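Local coordinates for 3-keto-5-aminohexanoate cleavage enzyme (PDB 3E49), which probably catalyses the zinc-dependent cleavage of beta-keto acids such as 3-keto-5-aminohexanoate, using a TIM-barrel scaffold, at residues Leu109-Met114 against Glu170-Asp175; Phe195-Val200 against Ala227-Ser232. All coordinates share one frame; numbering follows the deposited sequence.

Contact 1: Leu109-Met114 against Glu170-Asp175; sequences LASLNM and EFECYD
S111, L112 and N113 pair in parallel with E170, F171 and E172, the two short strands running 4.6 Å apart at 27°, and four backbone hydrogen bonds from E170 N to A110 O through M114 N to E172 O hold the register. Side chains alternate between the faces: S111, N113, E170 and E172 take one. The extended E172 chain leans back along it, bringing OE2 to 3.8 Å from S111 CB, while a water 3.2 Å from S111 OG reaches the same OE2 only weakly. Farther on, the N113 side chain crosses Y174 at about a right angle, its amide plane only 20° from the ring plane; CG anti to the backbone N (chi1 -178°) sends ND2 to 3.1 Å from Y174 CE1, while OD1 is taken up by G115 N. L112 and F171 occupy the other face side by side, L112 CD2 resting 4.0 Å from F171 CE1. Selenomethionine M114, bent at chi2 and chi3, lays its SE 3.9 Å from F171 CD1 in an oblique Met-aromatic contact, and helices 152-163 and 176-187 pack against this greasy side. The division is chemical as well as geometric. E170 OE1 accepts hydrogen bonds from ND1 of the zinc ligand H50 and from N84, and its OE2 forms a salt bridge with R255: a second-shell carboxylate that probably fixes the rotation of the first-shell H50. With the E172 side chain about 4 Å from the zinc ion, the glutamates of this face border the metal site, and nearby R255 would be expected to temper their negative charge.

Contact 2: Phe195-Val200 against Ala227-Ser232; sequences FFVQTV and ADYVWS
W231 meets T199 at the edge of its indole, where NE1 donates to T199 OG1 at 2.9 Å with the hydroxyl only 15° out of the ring plane. V197 O lies at the indole edge too, and the Y229 hydroxyl stands over one face, 4.3 Å above the plane and offset toward the rim. With chi1 at 57°, T199 OG1 stands between the backbone N and the carbonyl carbon, turned to the indole N-H, and it gives a weak bond of its own to S232 O. F195 shares the sheet face of Y229 and W231; Y229 CB sits at the edge of its ring, whose CD2 comes within 3.1 Å of D228 O. The Y229 ring crosses V197, CD2 lying 3.9 Å from V197 CG2, and D222 binds its hydroxyl. On the opposite face F196 has V230 O at its ring edge and touches S232 CB obliquely through CE1, at 3.8 Å. Between the two faces, five parallel-strand hydrogen bonds of 2.7 to 2.9 Å run from F195 N to D228 O through T199 N to S232 O. Y229 and W231, with A227, also line the pocket of a bound 2-ethoxyethanol, probably a crystallisation additive. Y229 and W231 pack on helix 211-225, F195 and V197 meet helix 176-187, and from the opposite face V230 and S232 reach the next strand of the sheet, 253-256.

Of the four strands, 109-113 comes first along the chain; 55 residues, which include helices 134-141 and 152-163, separate segment 109-114 from 170-175, and contact 1 closes that excursion. The chain then passes through helix 176-187 to strand 195-201, and helix 211-225 carries it to strand 229-235, where contact 2 closes a classic beta-alpha-beta unit. The two loops follow in series, neither nested nor crossed. Their middle strands are themselves neighbours: F171 N lies 2.8 Å from F196 O and F171 O 2.7 Å from Q198 N, both probable hydrogen bonds. Four consecutive parallel strands of the barrel wall are thereby joined, with helix 176-187 packing against both contacts.

Contact 1: Leu109-Met114 against Glu170-Asp175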
loop_
_atom_site.group_PDB
_atom_site.type_symbol
_atom_site.label_atom_id
_atom_site.label_comp_id
_atom_site.label_asym_id
_atom_site.label_seq_id
_atom_site.Cartn_x
_atom_site.Cartn_y
_atom_site.Cartn_z
ATOM N N LEU A 109 -21.579 25.505 2.211
ATOM C CA LEU A 109 -20.280 24.937 1.868
ATOM C C LEU A 109 -19.486 25.898 1.006
ATOM O O LEU A 109 -20.076 26.638 0.203
ATOM C CB LEU A 109 -20.457 23.632 1.059
ATOM C CG LEU A 109 -20.728 22.325 1.757
ATOM C CD1 LEU A 109 -21.126 21.224 0.727
ATOM C CD2 LEU A 109 -19.524 21.941 2.648
ATOM N N ALA A 110 -18.155 25.837 1.139
ATOM C CA ALA A 110 -17.255 26.534 0.242
ATOM C C ALA A 110 -16.081 25.587 -0.015
ATOM O O ALA A 110 -15.716 24.805 0.877
ATOM C CB ALA A 110 -16.758 27.833 0.856
ATOM N N SER A 111 -15.489 25.638 -1.204
ATOM C CA SER A 111 -14.346 24.775 -1.473
ATOM C C SER A 111 -13.136 25.432 -0.849
ATOM O O SER A 111 -13.108 26.654 -0.710
ATOM C CB SER A 111 -14.169 24.585 -2.977
ATOM O OG SER A 111 -13.726 25.789 -3.586
ATOM N N LEU A 112 -12.132 24.645 -0.462
ATOM C CA LEU A 112 -10.913 25.177 0.150
ATOM C C LEU A 112 -9.756 24.290 -0.324
ATOM O O LEU A 112 -9.679 23.104 0.044
ATOM C CB LEU A 112 -11.020 25.193 1.689
ATOM C CG LEU A 112 -9.858 25.671 2.587
ATOM C CD1 LEU A 112 -9.166 26.890 2.091
ATOM C CD2 LEU A 112 -10.338 25.929 4.010
ATOM N N ASN A 113 -8.919 24.839 -1.189
ATOM C CA ASN A 113 -7.755 24.138 -1.698
ATOM C C ASN A 113 -6.733 24.068 -0.562
ATOM O O ASN A 113 -6.495 25.060 0.101
ATOM C CB ASN A 113 -7.231 24.854 -2.933
ATOM C CG ASN A 113 -6.036 24.154 -3.570
ATOM O OD1 ASN A 113 -5.058 23.868 -2.921
ATOM N ND2 ASN A 113 -6.106 23.955 -4.867
HETATM N N MSE A 114 -6.105 22.907 -0.341
HETATM C CA MSE A 114 -5.301 22.764 0.869
HETATM C C MSE A 114 -3.814 22.943 0.808
HETATM O O MSE A 114 -3.106 22.512 1.720
HETATM C CB MSE A 114 -5.676 21.443 1.580
HETATM C CG MSE A 114 -7.033 21.510 2.276
HETATM SE SE MSE A 114 -7.106 22.852 3.676
HETATM C CE MSE A 114 -5.729 22.424 4.704
ATOM N N GLU A 170 -15.470 22.060 1.725
ATOM C CA GLU A 170 -15.123 20.932 0.888
ATOM C C GLU A 170 -13.609 21.130 0.772
ATOM O O GLU A 170 -13.160 22.017 0.041
ATOM C CB GLU A 170 -15.812 21.003 -0.497
ATOM C CG GLU A 170 -15.399 19.899 -1.484
ATOM C CD GLU A 170 -15.805 20.165 -2.924
ATOM O OE1 GLU A 170 -16.128 21.315 -3.267
ATOM O OE2 GLU A 170 -15.751 19.221 -3.755
ATOM N N PHE A 171 -12.833 20.350 1.540
ATOM C CA PHE A 171 -11.387 20.438 1.530
ATOM C C PHE A 171 -10.870 19.688 0.303
ATOM O O PHE A 171 -10.991 18.465 0.212
ATOM C CB PHE A 171 -10.779 19.867 2.817
ATOM C CG PHE A 171 -11.292 20.537 4.093
ATOM C CD1 PHE A 171 -10.719 21.738 4.508
ATOM C CD2 PHE A 171 -12.249 19.927 4.874
ATOM C CE1 PHE A 171 -11.160 22.367 5.665
ATOM C CE2 PHE A 171 -12.739 20.568 6.019
ATOM C CZ PHE A 171 -12.155 21.781 6.426
ATOM N N GLU A 172 -10.315 20.438 -0.644
ATOM C CA GLU A 172 -9.829 19.890 -1.892
ATOM C C GLU A 172 -8.389 19.546 -1.673
ATOM O O GLU A 172 -7.552 20.433 -1.531
ATOM C CB GLU A 172 -9.984 20.897 -3.012
ATOM C CG GLU A 172 -11.408 21.146 -3.356
ATOM C CD GLU A 172 -11.566 22.229 -4.417
ATOM O OE1 GLU A 172 -10.771 23.221 -4.394
ATOM O OE2 GLU A 172 -12.504 22.072 -5.241
ATOM N N CYS A 173 -8.124 18.255 -1.587
ATOM C CA CYS A 173 -6.778 17.760 -1.310
ATOM C C CYS A 173 -6.226 17.078 -2.564
ATOM O O CYS A 173 -6.689 16.014 -2.963
ATOM C CB CYS A 173 -6.810 16.811 -0.125
ATOM S SG CYS A 173 -7.488 17.612 1.408
ATOM N N TYR A 174 -5.259 17.699 -3.184
ATOM C CA TYR A 174 -4.661 17.190 -4.423
ATOM C C TYR A 174 -3.462 16.276 -4.263
ATOM O O TYR A 174 -2.902 15.800 -5.272
ATOM C CB TYR A 174 -4.220 18.372 -5.290
ATOM C CG TYR A 174 -5.344 19.273 -5.722
ATOM C CD1 TYR A 174 -5.921 20.181 -4.839
ATOM C CD2 TYR A 174 -5.804 19.242 -7.026
ATOM C CE1 TYR A 174 -6.950 21.035 -5.253
ATOM C CE2 TYR A 174 -6.811 20.090 -7.452
ATOM C CZ TYR A 174 -7.383 20.981 -6.549
ATOM O OH TYR A 174 -8.375 21.796 -7.012
ATOM N N ASP A 175 -3.035 16.044 -3.033
ATOM C CA ASP A 175 -1.896 15.177 -2.775
ATOM C C ASP A 175 -1.811 14.862 -1.292
ATOM O O ASP A 175 -2.542 15.449 -0.498
ATOM C CB ASP A 175 -0.607 15.811 -3.247
ATOM C CG ASP A 175 0.460 14.761 -3.611
ATOM O OD1 ASP A 175 0.274 13.539 -3.334
ATOM O OD2 ASP A 175 1.471 15.152 -4.183
HETATM O O HOH W 1 -12.777 25.240 -6.571
#

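Contact 2: Phe195-Val200 against Ala227-Ser232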
loop_
_atom_site.group_PDB
_atom_site.type_symbol
_atom_site.label_atom_id
_atom_site.label_comp_id
_atom_site.label_asym_id
_atom_site.label_seq_id
_atom_site.Cartn_x
_atom_site.Cartn_y
_atom_site.Cartn_z
ATOM N N PHE A 195 -15.024 16.369 8.588
ATOM C CA PHE A 195 -14.300 17.074 7.538
ATOM C C PHE A 195 -14.674 16.462 6.197
ATOM O O PHE A 195 -14.558 15.241 6.005
ATOM C CB PHE A 195 -12.765 16.983 7.781
ATOM C CG PHE A 195 -12.363 17.296 9.193
ATOM C CD1 PHE A 195 -12.417 18.586 9.663
ATOM C CD2 PHE A 195 -11.990 16.297 10.071
ATOM C CE1 PHE A 195 -12.091 18.865 10.962
ATOM C CE2 PHE A 195 -11.671 16.573 11.363
ATOM C CZ PHE A 195 -11.706 17.862 11.807
ATOM N N PHE A 196 -15.152 17.298 5.281
ATOM C CA PHE A 196 -15.503 16.857 3.925
ATOM C C PHE A 196 -14.224 16.920 3.080
ATOM O O PHE A 196 -13.742 17.990 2.693
ATOM C CB PHE A 196 -16.625 17.728 3.385
ATOM C CG PHE A 196 -17.212 17.275 2.078
ATOM C CD1 PHE A 196 -17.356 15.924 1.762
ATOM C CD2 PHE A 196 -17.729 18.222 1.189
ATOM C CE1 PHE A 196 -17.943 15.531 0.560
ATOM C CE2 PHE A 196 -18.311 17.836 -0.014
ATOM C CZ PHE A 196 -18.425 16.478 -0.317
ATOM N N VAL A 197 -13.632 15.752 2.897
ATOM C CA VAL A 197 -12.329 15.643 2.216
ATOM C C VAL A 197 -12.554 15.166 0.790
ATOM O O VAL A 197 -13.041 14.050 0.550
ATOM C CB VAL A 197 -11.378 14.749 3.023
ATOM C CG1 VAL A 197 -10.075 14.594 2.270
ATOM C CG2 VAL A 197 -11.122 15.300 4.472
ATOM N N GLN A 198 -12.257 16.054 -0.158
ATOM C CA GLN A 198 -12.436 15.794 -1.560
ATOM C C GLN A 198 -11.023 15.533 -2.100
ATOM O O GLN A 198 -10.193 16.446 -2.252
ATOM C CB GLN A 198 -13.091 16.974 -2.292
ATOM C CG GLN A 198 -13.375 16.743 -3.767
ATOM C CD GLN A 198 -14.608 15.858 -3.954
ATOM O OE1 GLN A 198 -14.517 14.724 -4.398
ATOM N NE2 GLN A 198 -15.781 16.363 -3.521
ATOM N N THR A 199 -10.749 14.283 -2.355
ATOM C CA THR A 199 -9.410 13.890 -2.886
ATOM C C THR A 199 -9.481 13.981 -4.383
ATOM O O THR A 199 -10.344 13.346 -5.009
ATOM C CB THR A 199 -8.966 12.490 -2.419
ATOM O OG1 THR A 199 -9.932 11.516 -2.795
ATOM C CG2 THR A 199 -8.695 12.455 -0.889
ATOM N N VAL A 200 -8.572 14.805 -4.940
ATOM C CA VAL A 200 -8.521 15.184 -6.366
ATOM C C VAL A 200 -7.373 14.536 -7.090
ATOM O O VAL A 200 -6.217 14.801 -6.749
ATOM C CB VAL A 200 -8.347 16.725 -6.530
ATOM C CG1 VAL A 200 -8.385 17.154 -7.997
ATOM C CG2 VAL A 200 -9.511 17.462 -5.753
ATOM N N ALA A 227 -12.648 8.293 12.045
ATOM C CA ALA A 227 -14.074 8.398 11.699
ATOM C C ALA A 227 -14.571 9.838 11.551
ATOM O O ALA A 227 -15.770 10.058 11.299
ATOM C CB ALA A 227 -14.881 7.723 12.765
ATOM N N ASP A 228 -13.686 10.816 11.723
ATOM C CA ASP A 228 -14.077 12.232 11.669
ATOM C C ASP A 228 -14.084 12.887 10.300
ATOM O O ASP A 228 -14.168 14.088 10.221
ATOM C CB ASP A 228 -13.163 13.053 12.569
ATOM C CG ASP A 228 -13.429 12.823 14.037
ATOM O OD1 ASP A 228 -14.370 12.074 14.346
ATOM O OD2 ASP A 228 -12.700 13.405 14.870
ATOM N N TYR A 229 -13.942 12.125 9.233
ATOM C CA TYR A 229 -13.966 12.725 7.915
ATOM C C TYR A 229 -14.931 11.985 7.019
ATOM O O TYR A 229 -15.262 10.816 7.280
ATOM C CB TYR A 229 -12.559 12.789 7.313
ATOM C CG TYR A 229 -12.065 11.549 6.608
ATOM C CD1 TYR A 229 -11.669 10.427 7.323
ATOM C CD2 TYR A 229 -11.952 11.520 5.222
ATOM C CE1 TYR A 229 -11.212 9.292 6.671
ATOM C CE2 TYR A 229 -11.486 10.411 4.569
ATOM C CZ TYR A 229 -11.117 9.295 5.300
ATOM O OH TYR A 229 -10.653 8.199 4.637
ATOM N N VAL A 230 -15.452 12.707 6.025
ATOM C CA VAL A 230 -16.337 12.180 4.998
ATOM C C VAL A 230 -15.547 12.297 3.691
ATOM O O VAL A 230 -15.106 13.378 3.300
ATOM C CB VAL A 230 -17.612 12.964 4.935
ATOM C CG1 VAL A 230 -18.532 12.432 3.816
ATOM C CG2 VAL A 230 -18.299 12.874 6.311
ATOM N N TRP A 231 -15.395 11.181 3.011
ATOM C CA TRP A 231 -14.536 11.113 1.840
ATOM C C TRP A 231 -15.265 11.222 0.522
ATOM O O TRP A 231 -16.270 10.540 0.303
ATOM C CB TRP A 231 -13.815 9.788 1.921
ATOM C CG TRP A 231 -12.805 9.564 0.839
ATOM C CD1 TRP A 231 -12.049 10.516 0.220
ATOM C CD2 TRP A 231 -12.356 8.300 0.351
ATOM N NE1 TRP A 231 -11.175 9.905 -0.666
ATOM C CE2 TRP A 231 -11.357 8.550 -0.602
ATOM C CE3 TRP A 231 -12.715 6.973 0.618
ATOM C CZ2 TRP A 231 -10.710 7.515 -1.295
ATOM C CZ3 TRP A 231 -12.084 5.947 -0.103
ATOM C CH2 TRP A 231 -11.098 6.236 -1.032
ATOM N N SER A 232 -14.737 12.065 -0.382
ATOM C CA SER A 232 -15.300 12.143 -1.714
ATOM C C SER A 232 -14.142 12.069 -2.683
ATOM O O SER A 232 -13.057 12.526 -2.416
ATOM C CB SER A 232 -16.087 13.416 -1.952
ATOM O OG SER A 232 -16.774 13.371 -3.179
#